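Local coordinates for nucleoprotein (Human coronavirus NL63, PDB 5N4K) that probably packages the viral RNA genome into a helical ribonucleocapsid, this piece being the N-terminal RNA-binding domain of the protein, at residues Met33-Lys41 and Leu141-Phe150; Pro43-Ile54 and Gly107-Gly115. One frame throughout, in Å; residues are numbered along the deposited sequence.

Interaction 1. Residues Met33-Lys41 and Leu141-Phe150; sequences MPLLVSSDK and LPPELSVVEF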
loop_
_atom_site.group_PDB
_atom_site.type_symbol
_atom_site.label_atom_id
_atom_site.label_comp_id
_atom_site.label_asym_id
_atom_site.label_seq_id
_atom_site.Cartn_x
_atom_site.Cartn_y
_atom_site.Cartn_z
ATOM N N MET A 33 -2.458 -14.493 7.011
ATOM C CA MET A 33 -1.255 -14.653 6.258
ATOM C C MET A 33 -1.467 -14.318 4.794
ATOM O O MET A 33 -2.566 -14.536 4.264
ATOM C CB MET A 33 -0.716 -16.115 6.398
ATOM C CG MET A 33 -0.114 -16.383 7.806
ATOM S SD MET A 33 1.300 -15.392 8.239
ATOM C CE MET A 33 2.578 -16.116 7.186
ATOM N N PRO A 34 -0.434 -13.855 4.103
ATOM C CA PRO A 34 -0.547 -13.609 2.653
ATOM C C PRO A 34 -0.571 -14.880 1.850
ATOM O O PRO A 34 -0.195 -15.980 2.321
ATOM C CB PRO A 34 0.679 -12.788 2.334
ATOM C CG PRO A 34 1.693 -13.209 3.367
ATOM C CD PRO A 34 0.914 -13.546 4.575
ATOM N N LEU A 35 -0.947 -14.741 0.573
ATOM C CA LEU A 35 -0.707 -15.744 -0.433
ATOM C C LEU A 35 0.474 -15.254 -1.267
ATOM O O LEU A 35 0.749 -14.032 -1.420
ATOM C CB LEU A 35 -1.892 -15.966 -1.350
ATOM C CG LEU A 35 -3.172 -16.239 -0.607
ATOM C CD1 LEU A 35 -4.328 -16.346 -1.653
ATOM C CD2 LEU A 35 -3.063 -17.441 0.259
ATOM N N LEU A 36 1.145 -16.231 -1.916
ATOM C CA LEU A 36 2.186 -15.974 -2.854
ATOM C C LEU A 36 1.633 -16.226 -4.282
ATOM O O LEU A 36 0.965 -17.226 -4.498
ATOM C CB LEU A 36 3.336 -16.979 -2.490
ATOM C CG LEU A 36 4.624 -16.609 -3.095
ATOM C CD1 LEU A 36 5.244 -15.353 -2.444
ATOM C CD2 LEU A 36 5.544 -17.840 -2.917
ATOM N N VAL A 37 1.972 -15.355 -5.220
ATOM C CA VAL A 37 1.538 -15.504 -6.610
ATOM C C VAL A 37 2.726 -15.926 -7.434
ATOM O O VAL A 37 3.588 -15.101 -7.741
ATOM C CB VAL A 37 0.955 -14.223 -7.167
ATOM C CG1 VAL A 37 0.303 -14.508 -8.494
ATOM C CG2 VAL A 37 -0.144 -13.684 -6.286
ATOM N N SER A 38 2.788 -17.235 -7.756
ATOM C CA SER A 38 3.919 -17.733 -8.538
ATOM C C SER A 38 3.534 -17.707 -10.039
ATOM O O SER A 38 2.504 -17.076 -10.458
ATOM C CB SER A 38 4.334 -19.089 -7.982
ATOM O OG SER A 38 4.764 -18.924 -6.604
ATOM N N SER A 39 4.213 -18.435 -10.862
ATOM C CA SER A 39 4.052 -18.266 -12.357
ATOM C C SER A 39 4.062 -16.788 -12.923
ATOM O O SER A 39 4.527 -15.874 -12.239
ATOM C CB SER A 39 2.872 -19.113 -12.848
ATOM O OG SER A 39 2.947 -19.441 -14.212
ATOM N N ASP A 40 3.602 -16.576 -14.173
ATOM C CA ASP A 40 3.744 -15.268 -14.848
ATOM C C ASP A 40 2.564 -14.263 -14.682
ATOM O O ASP A 40 2.755 -13.023 -14.492
ATOM C CB ASP A 40 4.122 -15.430 -16.361
ATOM C CG ASP A 40 3.403 -16.598 -17.103
ATOM O OD1 ASP A 40 2.410 -17.197 -16.636
ATOM O OD2 ASP A 40 3.884 -16.946 -18.206
ATOM N N LYS A 41 1.376 -14.837 -14.630
ATOM C CA LYS A 41 0.109 -14.094 -14.743
ATOM C C LYS A 41 -0.099 -13.059 -13.631
ATOM O O LYS A 41 0.303 -13.261 -12.468
ATOM C CB LYS A 41 -1.084 -15.055 -14.737
ATOM C CG LYS A 41 -1.124 -16.156 -15.829
ATOM C CD LYS A 41 -2.155 -17.219 -15.426
ATOM C CE LYS A 41 -2.223 -18.446 -16.332
ATOM N NZ LYS A 41 -3.228 -19.443 -15.829
ATOM N N LEU A 141 -7.511 -23.479 -4.280
ATOM C CA LEU A 141 -6.596 -22.469 -4.814
ATOM C C LEU A 141 -6.179 -22.808 -6.162
ATOM O O LEU A 141 -5.781 -23.979 -6.431
ATOM C CB LEU A 141 -5.341 -22.346 -3.984
ATOM C CG LEU A 141 -5.482 -21.605 -2.684
ATOM C CD1 LEU A 141 -4.225 -21.571 -1.843
ATOM C CD2 LEU A 141 -5.981 -20.186 -2.784
ATOM N N PRO A 142 -6.199 -21.893 -7.108
ATOM C CA PRO A 142 -5.548 -22.101 -8.379
ATOM C C PRO A 142 -4.074 -22.424 -8.262
ATOM O O PRO A 142 -3.454 -22.076 -7.272
ATOM C CB PRO A 142 -5.790 -20.746 -9.113
ATOM C CG PRO A 142 -6.983 -20.125 -8.396
ATOM C CD PRO A 142 -6.756 -20.500 -6.987
ATOM N N PRO A 143 -3.509 -23.031 -9.343
ATOM C CA PRO A 143 -2.117 -23.498 -9.252
ATOM C C PRO A 143 -1.115 -22.399 -8.951
ATOM O O PRO A 143 -0.070 -22.637 -8.340
ATOM C CB PRO A 143 -1.891 -24.090 -10.635
ATOM C CG PRO A 143 -3.166 -24.473 -11.116
ATOM C CD PRO A 143 -4.157 -23.441 -10.612
ATOM N N GLU A 144 -1.426 -21.165 -9.336
ATOM C CA GLU A 144 -0.483 -20.029 -9.152
ATOM C C GLU A 144 -0.501 -19.403 -7.770
ATOM O O GLU A 144 0.331 -18.548 -7.525
ATOM C CB GLU A 144 -0.847 -18.958 -10.162
ATOM C CG GLU A 144 -0.816 -19.358 -11.626
ATOM C CD GLU A 144 -2.100 -20.012 -12.145
ATOM O OE1 GLU A 144 -3.104 -20.290 -11.384
ATOM O OE2 GLU A 144 -2.009 -20.308 -13.385
ATOM N N LEU A 145 -1.385 -19.824 -6.908
ATOM C CA LEU A 145 -1.534 -19.293 -5.570
ATOM C C LEU A 145 -1.156 -20.337 -4.470
ATOM O O LEU A 145 -1.526 -21.506 -4.586
ATOM C CB LEU A 145 -2.984 -18.831 -5.268
ATOM C CG LEU A 145 -3.443 -17.674 -6.134
ATOM C CD1 LEU A 145 -4.849 -17.325 -5.665
ATOM C CD2 LEU A 145 -2.571 -16.463 -5.953
ATOM N N SER A 146 -0.402 -19.882 -3.484
ATOM C CA SER A 146 -0.109 -20.733 -2.303
ATOM C C SER A 146 -0.055 -19.931 -1.055
ATOM O O SER A 146 0.213 -18.720 -1.078
ATOM C CB SER A 146 1.246 -21.448 -2.557
ATOM O OG SER A 146 2.308 -20.572 -2.625
ATOM N N VAL A 147 -0.386 -20.548 0.050
ATOM C CA VAL A 147 -0.328 -19.831 1.299
ATOM C C VAL A 147 1.118 -19.703 1.749
ATOM O O VAL A 147 1.932 -20.653 1.631
ATOM C CB VAL A 147 -1.132 -20.497 2.395
ATOM C CG1 VAL A 147 -0.949 -19.745 3.694
ATOM C CG2 VAL A 147 -2.575 -20.655 2.013
ATOM N N VAL A 148 1.469 -18.578 2.270
ATOM C CA VAL A 148 2.723 -18.352 2.940
ATOM C C VAL A 148 2.505 -18.858 4.402
ATOM O O VAL A 148 1.626 -18.356 5.167
ATOM C CB VAL A 148 3.139 -16.866 2.836
ATOM C CG1 VAL A 148 4.438 -16.655 3.594
ATOM C CG2 VAL A 148 3.274 -16.450 1.376
ATOM N N GLU A 149 3.235 -19.866 4.818
ATOM C CA GLU A 149 3.078 -20.415 6.156
ATOM C C GLU A 149 3.948 -19.650 7.176
ATOM O O GLU A 149 4.997 -19.136 6.848
ATOM C CB GLU A 149 3.465 -21.915 6.136
ATOM C CG GLU A 149 2.720 -22.832 7.110
ATOM C CD GLU A 149 2.785 -22.350 8.552
ATOM O OE1 GLU A 149 3.564 -22.922 9.360
ATOM O OE2 GLU A 149 2.056 -21.384 8.872
ATOM N N PHE A 150 3.409 -19.530 8.394
ATOM C CA PHE A 150 4.151 -19.423 9.685
ATOM C C PHE A 150 4.414 -18.003 10.148
ATOM O O PHE A 150 4.146 -17.690 11.309
ATOM C CB PHE A 150 5.431 -20.306 9.747
ATOM C CG PHE A 150 6.724 -19.569 9.477
ATOM C CD1 PHE A 150 7.450 -19.812 8.307
ATOM C CD2 PHE A 150 7.244 -18.661 10.408
ATOM C CE1 PHE A 150 8.648 -19.144 8.059
ATOM C CE2 PHE A 150 8.439 -17.989 10.161
ATOM C CZ PHE A 150 9.144 -18.233 8.987
HETATM O O HOH W 1 2.451 -19.491 -5.119
#
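L36 and S146 form the hydrogen-bonded pair of two short antiparallel strands, 35-37 and 145-147, and show how a few backbone bonds can tie a chain end to a sheet. L36 N donates to S146 O at 2.8 Å, and S146 N returns a longer bond to L36 O. The pairing runs on past both strand ends: V148 N reaches P34 O, and S38 N reaches E144 O. CA-H...O contacts fill in between, among them L145 CA to L36 O at 3.4 Å.

A single water gathers three oxygens on one side of the pair, donating to L36 O and hydrogen-bonded to S38 OG and S146 OG.

The one charged link is a salt bridge. K41, its chain extended beyond CG, brings NZ to 2.9 Å from E144 OE2, coming from above the carboxylate plane; a bend in E144 (chi2 85°) swings its acid group toward the lysine.

Apolar packing divides between the two faces. V37 CG2 lies beside L145 CD2 at 3.7 Å, the two side chains pointing the same way, and V46 touches both. L35 splays its methyls, CD1 to L145 CD1 and CD2 to V147 CG2 (3.7 Å). V148 lays CB against P34 CG and CG2 against L36 CB.

Strand 35-37 lies between 80-90, to which L35 and V37 are also bonded, and 145-147, which is the outer strand on this side of the antiparallel sheet of the coronavirus nucleocapsid N-terminal domain.

Interaction 2. Residues Pro43-Ile54 and Gly107-Gly115; sequences PYRVIPRNLVPI and GVVWVAKEG. With SO4 (sulfate ion), chain J; SO4 (sulfate ion), chain G; SO4 (sulfate ion), chain H.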
loop_
_atom_site.group_PDB
_atom_site.type_symbol
_atom_site.label_atom_id
_atom_site.label_comp_id
_atom_site.label_asym_id
_atom_site.label_seq_id
_atom_site.Cartn_x
_atom_site.Cartn_y
_atom_site.Cartn_z
ATOM N N PRO A 43 -1.881 -11.032 -10.713
ATOM C CA PRO A 43 -2.777 -11.385 -9.620
ATOM C C PRO A 43 -4.248 -11.209 -9.941
ATOM O O PRO A 43 -5.115 -12.045 -9.552
ATOM C CB PRO A 43 -2.260 -10.523 -8.454
ATOM C CG PRO A 43 -0.778 -10.340 -8.760
ATOM C CD PRO A 43 -0.800 -10.121 -10.239
ATOM N N TYR A 44 -4.607 -10.083 -10.603
ATOM C CA TYR A 44 -5.995 -9.926 -10.961
ATOM C C TYR A 44 -6.632 -11.019 -11.848
ATOM O O TYR A 44 -7.832 -11.168 -11.818
ATOM C CB TYR A 44 -6.311 -8.488 -11.529
ATOM C CG TYR A 44 -5.633 -8.160 -12.825
ATOM C CD1 TYR A 44 -6.151 -8.737 -14.039
ATOM C CD2 TYR A 44 -4.520 -7.372 -12.925
ATOM C CE1 TYR A 44 -5.566 -8.442 -15.267
ATOM C CE2 TYR A 44 -3.925 -7.103 -14.161
ATOM C CZ TYR A 44 -4.464 -7.650 -15.313
ATOM O OH TYR A 44 -3.842 -7.375 -16.525
ATOM N N ARG A 45 -5.755 -11.695 -12.557
ATOM C CA ARG A 45 -6.147 -12.790 -13.442
ATOM C C ARG A 45 -6.316 -14.100 -12.709
ATOM O O ARG A 45 -7.229 -14.892 -12.989
ATOM C CB ARG A 45 -5.085 -12.927 -14.556
ATOM C CG ARG A 45 -5.556 -12.493 -15.946
ATOM C CD ARG A 45 -5.602 -13.710 -16.900
ATOM N NE ARG A 45 -4.398 -13.787 -17.737
ATOM C CZ ARG A 45 -3.839 -14.902 -18.217
ATOM N NH1 ARG A 45 -4.328 -16.105 -17.941
ATOM N NH2 ARG A 45 -2.742 -14.795 -18.946
ATOM N N VAL A 46 -5.486 -14.357 -11.711
ATOM C CA VAL A 46 -5.471 -15.608 -11.085
ATOM C C VAL A 46 -6.310 -15.773 -9.855
ATOM O O VAL A 46 -6.654 -16.874 -9.425
ATOM C CB VAL A 46 -4.063 -16.217 -10.860
ATOM C CG1 VAL A 46 -3.346 -16.409 -12.231
ATOM C CG2 VAL A 46 -3.273 -15.434 -9.897
ATOM N N ILE A 47 -6.615 -14.665 -9.168
ATOM C CA ILE A 47 -7.339 -14.764 -7.961
ATOM C C ILE A 47 -8.825 -14.857 -8.267
ATOM O O ILE A 47 -9.390 -13.928 -8.904
ATOM C CB ILE A 47 -7.074 -13.487 -7.083
ATOM C CG1 ILE A 47 -5.626 -13.471 -6.615
ATOM C CG2 ILE A 47 -8.104 -13.358 -5.959
ATOM C CD1 ILE A 47 -5.162 -12.164 -5.981
ATOM N N PRO A 48 -9.505 -15.966 -7.906
ATOM C CA PRO A 48 -10.954 -16.109 -8.234
ATOM C C PRO A 48 -11.801 -15.002 -7.614
ATOM O O PRO A 48 -11.486 -14.458 -6.554
ATOM C CB PRO A 48 -11.329 -17.464 -7.656
ATOM C CG PRO A 48 -10.007 -18.182 -7.641
ATOM C CD PRO A 48 -8.999 -17.185 -7.242
ATOM N N ARG A 49 -12.956 -14.713 -8.282
ATOM C CA ARG A 49 -13.889 -13.689 -7.888
ATOM C C ARG A 49 -14.320 -13.809 -6.485
ATOM O O ARG A 49 -14.714 -12.797 -5.874
ATOM C CB ARG A 49 -15.116 -13.750 -8.803
ATOM C CG ARG A 49 -16.031 -14.971 -8.564
ATOM C CD ARG A 49 -17.218 -15.157 -9.439
ATOM N NE ARG A 49 -17.897 -16.352 -9.028
ATOM C CZ ARG A 49 -18.783 -16.435 -8.079
ATOM N NH1 ARG A 49 -19.261 -15.347 -7.503
ATOM N NH2 ARG A 49 -19.242 -17.623 -7.707
ATOM N N ASN A 50 -14.365 -15.038 -5.910
ATOM C CA ASN A 50 -14.949 -15.286 -4.652
ATOM C C ASN A 50 -13.936 -15.859 -3.638
ATOM O O ASN A 50 -14.339 -16.496 -2.660
ATOM C CB ASN A 50 -16.137 -16.276 -4.750
ATOM C CG ASN A 50 -15.730 -17.548 -5.461
ATOM O OD1 ASN A 50 -14.765 -17.676 -6.170
ATOM N ND2 ASN A 50 -16.686 -18.533 -5.332
ATOM N N LEU A 51 -12.666 -15.477 -3.787
ATOM C CA LEU A 51 -11.585 -15.986 -2.891
ATOM C C LEU A 51 -11.571 -15.117 -1.656
ATOM O O LEU A 51 -10.675 -14.254 -1.466
ATOM C CB LEU A 51 -10.305 -16.004 -3.621
ATOM C CG LEU A 51 -9.182 -16.776 -2.811
ATOM C CD1 LEU A 51 -9.429 -18.282 -2.895
ATOM C CD2 LEU A 51 -7.807 -16.476 -3.297
ATOM N N VAL A 52 -12.501 -15.373 -0.734
ATOM C CA VAL A 52 -12.636 -14.705 0.541
ATOM C C VAL A 52 -12.266 -15.682 1.677
ATOM O O VAL A 52 -12.957 -16.715 1.792
ATOM C CB VAL A 52 -14.065 -14.123 0.803
ATOM C CG1 VAL A 52 -14.098 -13.364 2.056
ATOM C CG2 VAL A 52 -14.557 -13.273 -0.380
ATOM N N PRO A 53 -11.284 -15.348 2.531
ATOM C CA PRO A 53 -11.001 -16.248 3.675
ATOM C C PRO A 53 -12.194 -16.443 4.498
ATOM O O PRO A 53 -13.028 -15.598 4.701
ATOM C CB PRO A 53 -9.945 -15.500 4.467
ATOM C CG PRO A 53 -9.299 -14.625 3.502
ATOM C CD PRO A 53 -10.358 -14.211 2.470
ATOM N N ILE A 54 -12.307 -17.645 5.072
ATOM C CA ILE A 54 -13.423 -18.011 5.943
ATOM C C ILE A 54 -13.158 -17.717 7.444
ATOM O O ILE A 54 -12.035 -17.825 7.845
ATOM C CB ILE A 54 -13.700 -19.560 5.783
ATOM C CG1 ILE A 54 -14.158 -19.894 4.349
ATOM C CG2 ILE A 54 -14.694 -20.085 6.806
ATOM C CD1 ILE A 54 -14.000 -21.361 3.998
ATOM N N GLY A 107 -3.102 -3.078 -8.474
ATOM C CA GLY A 107 -2.627 -3.898 -7.389
ATOM C C GLY A 107 -3.695 -4.269 -6.405
ATOM O O GLY A 107 -3.445 -4.918 -5.383
ATOM N N VAL A 108 -4.930 -3.843 -6.603
ATOM C CA VAL A 108 -6.039 -4.165 -5.706
ATOM C C VAL A 108 -6.968 -5.105 -6.463
ATOM O O VAL A 108 -7.504 -4.800 -7.537
ATOM C CB VAL A 108 -6.811 -2.904 -5.233
ATOM C CG1 VAL A 108 -7.967 -3.256 -4.348
ATOM C CG2 VAL A 108 -5.720 -1.986 -4.572
ATOM N N VAL A 109 -7.193 -6.290 -5.894
ATOM C CA VAL A 109 -7.951 -7.325 -6.560
ATOM C C VAL A 109 -9.184 -7.627 -5.735
ATOM O O VAL A 109 -9.101 -8.033 -4.551
ATOM C CB VAL A 109 -7.136 -8.605 -6.759
ATOM C CG1 VAL A 109 -8.009 -9.677 -7.480
ATOM C CG2 VAL A 109 -5.899 -8.311 -7.537
ATOM N N TRP A 110 -10.424 -7.468 -6.256
ATOM C CA TRP A 110 -11.637 -7.539 -5.491
ATOM C C TRP A 110 -12.276 -8.924 -5.419
ATOM O O TRP A 110 -12.297 -9.645 -6.460
ATOM C CB TRP A 110 -12.599 -6.526 -6.113
ATOM C CG TRP A 110 -12.057 -5.099 -6.012
ATOM C CD1 TRP A 110 -11.385 -4.403 -6.973
ATOM C CD2 TRP A 110 -12.171 -4.270 -4.881
ATOM N NE1 TRP A 110 -11.103 -3.144 -6.484
ATOM C CE2 TRP A 110 -11.553 -3.021 -5.221
ATOM C CE3 TRP A 110 -12.670 -4.438 -3.613
ATOM C CZ2 TRP A 110 -11.468 -2.025 -4.262
ATOM C CZ3 TRP A 110 -12.639 -3.409 -2.683
ATOM C CH2 TRP A 110 -12.026 -2.196 -3.068
ATOM N N VAL A 111 -12.820 -9.235 -4.272
ATOM C CA VAL A 111 -13.423 -10.573 -4.060
ATOM C C VAL A 111 -14.660 -10.422 -3.262
ATOM O O VAL A 111 -14.828 -9.572 -2.378
ATOM C CB VAL A 111 -12.426 -11.547 -3.365
ATOM C CG1 VAL A 111 -11.321 -11.972 -4.317
ATOM C CG2 VAL A 111 -11.910 -10.951 -2.051
ATOM N N ALA A 112 -15.654 -11.327 -3.535
ATOM C CA ALA A 112 -16.888 -11.381 -2.753
ATOM C C ALA A 112 -17.532 -12.743 -2.926
ATOM O O ALA A 112 -17.472 -13.301 -4.011
ATOM C CB ALA A 112 -17.906 -10.333 -3.245
ATOM N N LYS A 113 -18.137 -13.217 -1.861
ATOM C CA LYS A 113 -18.956 -14.394 -1.965
ATOM C C LYS A 113 -20.430 -14.055 -2.138
ATOM O O LYS A 113 -20.853 -12.959 -1.870
ATOM C CB LYS A 113 -18.829 -15.199 -0.716
ATOM C CG LYS A 113 -17.482 -15.924 -0.624
ATOM C CD LYS A 113 -17.574 -16.821 0.625
ATOM C CE LYS A 113 -16.641 -17.959 0.597
ATOM N NZ LYS A 113 -16.586 -18.613 1.924
ATOM N N GLU A 114 -21.196 -15.047 -2.655
ATOM C CA GLU A 114 -22.629 -14.933 -2.777
ATOM C C GLU A 114 -23.246 -14.586 -1.440
ATOM O O GLU A 114 -22.869 -15.120 -0.344
ATOM C CB GLU A 114 -23.169 -16.269 -3.281
ATOM C CG GLU A 114 -24.635 -16.198 -3.585
ATOM C CD GLU A 114 -25.167 -17.518 -4.156
ATOM O OE1 GLU A 114 -25.291 -18.473 -3.399
ATOM O OE2 GLU A 114 -25.450 -17.615 -5.356
ATOM N N GLY A 115 -24.127 -13.604 -1.418
ATOM C CA GLY A 115 -24.765 -13.105 -0.199
ATOM C C GLY A 115 -24.118 -11.898 0.417
ATOM O O GLY A 115 -24.725 -11.346 1.373
HETATM S S SO4 J . -19.851 -18.190 -4.205
HETATM O O1 SO4 J . -18.768 -19.069 -4.656
HETATM O O2 SO4 J . -21.012 -19.042 -3.891
HETATM O O3 SO4 J . -20.252 -17.148 -5.195
HETATM O O4 SO4 J . -19.396 -17.332 -3.228
HETATM S S SO4 G . -15.526 -18.115 -11.746
HETATM O O1 SO4 G . -15.595 -19.126 -12.813
HETATM O O2 SO4 G . -16.593 -18.299 -10.678
HETATM O O3 SO4 G . -14.201 -18.051 -10.981
HETATM O O4 SO4 G . -15.425 -16.840 -12.407
HETATM S S SO4 H . -7.432 -7.312 -18.627
HETATM O O1 SO4 H . -7.804 -7.337 -20.058
HETATM O O2 SO4 H . -8.033 -8.503 -17.968
HETATM O O3 SO4 H . -5.968 -7.444 -18.461
HETATM O O4 SO4 H . -7.899 -5.995 -18.120
HETATM O O HOH W 2 -11.098 -11.524 -8.384
HETATM O O HOH W 3 -15.668 -16.311 3.451
#
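V109 and V111, alternate residues of strand 108-112, turn their branches against the segment 43-54 from the same side of the strand. I47 lies obliquely across V109, its CB 3.9 Å from V109 CG1, but meets V111 at about a right angle through CG2. V109 CG2 points to the start of helix 43-46, touching Y44 CB at 4.0 Å. V111, with CG1 anti to its carbonyl carbon (chi1 -72°), fits that methyl against P48 O and sets CG2 beside V52 CG2.

Here the type I turn P48-L51 docks on an outer strand of the antiparallel sheet in the RNA-binding domain: A112 N donates to R49 O at 2.9 Å, and a water bridges I47 O and W110 O.

From within the turn, R49 stretches from CG to NE and joins two sulfates, probably from the crystallisation liquor. NE donates to O2 of one sulfate, at the guanidinium edge and in its plane (2.9 Å, 154°), whereas NH2 reaches O3 of the other at 2.7 Å, and E114 N donates to O4 of that second ion. N50 CG lies on one face of the guanidinium, toward its rim. The K113 and I54 side chains cross at about a right angle, K113 NZ 3.7 Å from I54 CG1; NZ also bonds to S138 OG and a water.

Interactions 1 and 2 have centres about 13 Å apart and belong to one five-stranded antiparallel sheet, in which strands 108-112 and 145-147 are outermost and strands 63-73, 80-90 and 35-37 lie between them. Along the chain the order is 33-41, 43-54, 107-115, 141-150, so the ends held in interaction 1 enclose both parts of interaction 2. The two contacts touch where helix 43-46 follows strand 35-37: V46 CG1 packs on K41 CD at 3.5 Å and also on E144, while P142 rests on P48. Interaction 1 thus lies at the edge formed by strand 145-147 and interaction 2 at the opposite edge, formed by strand 108-112, the short helix and its following turn linking them within the RNA-binding domain.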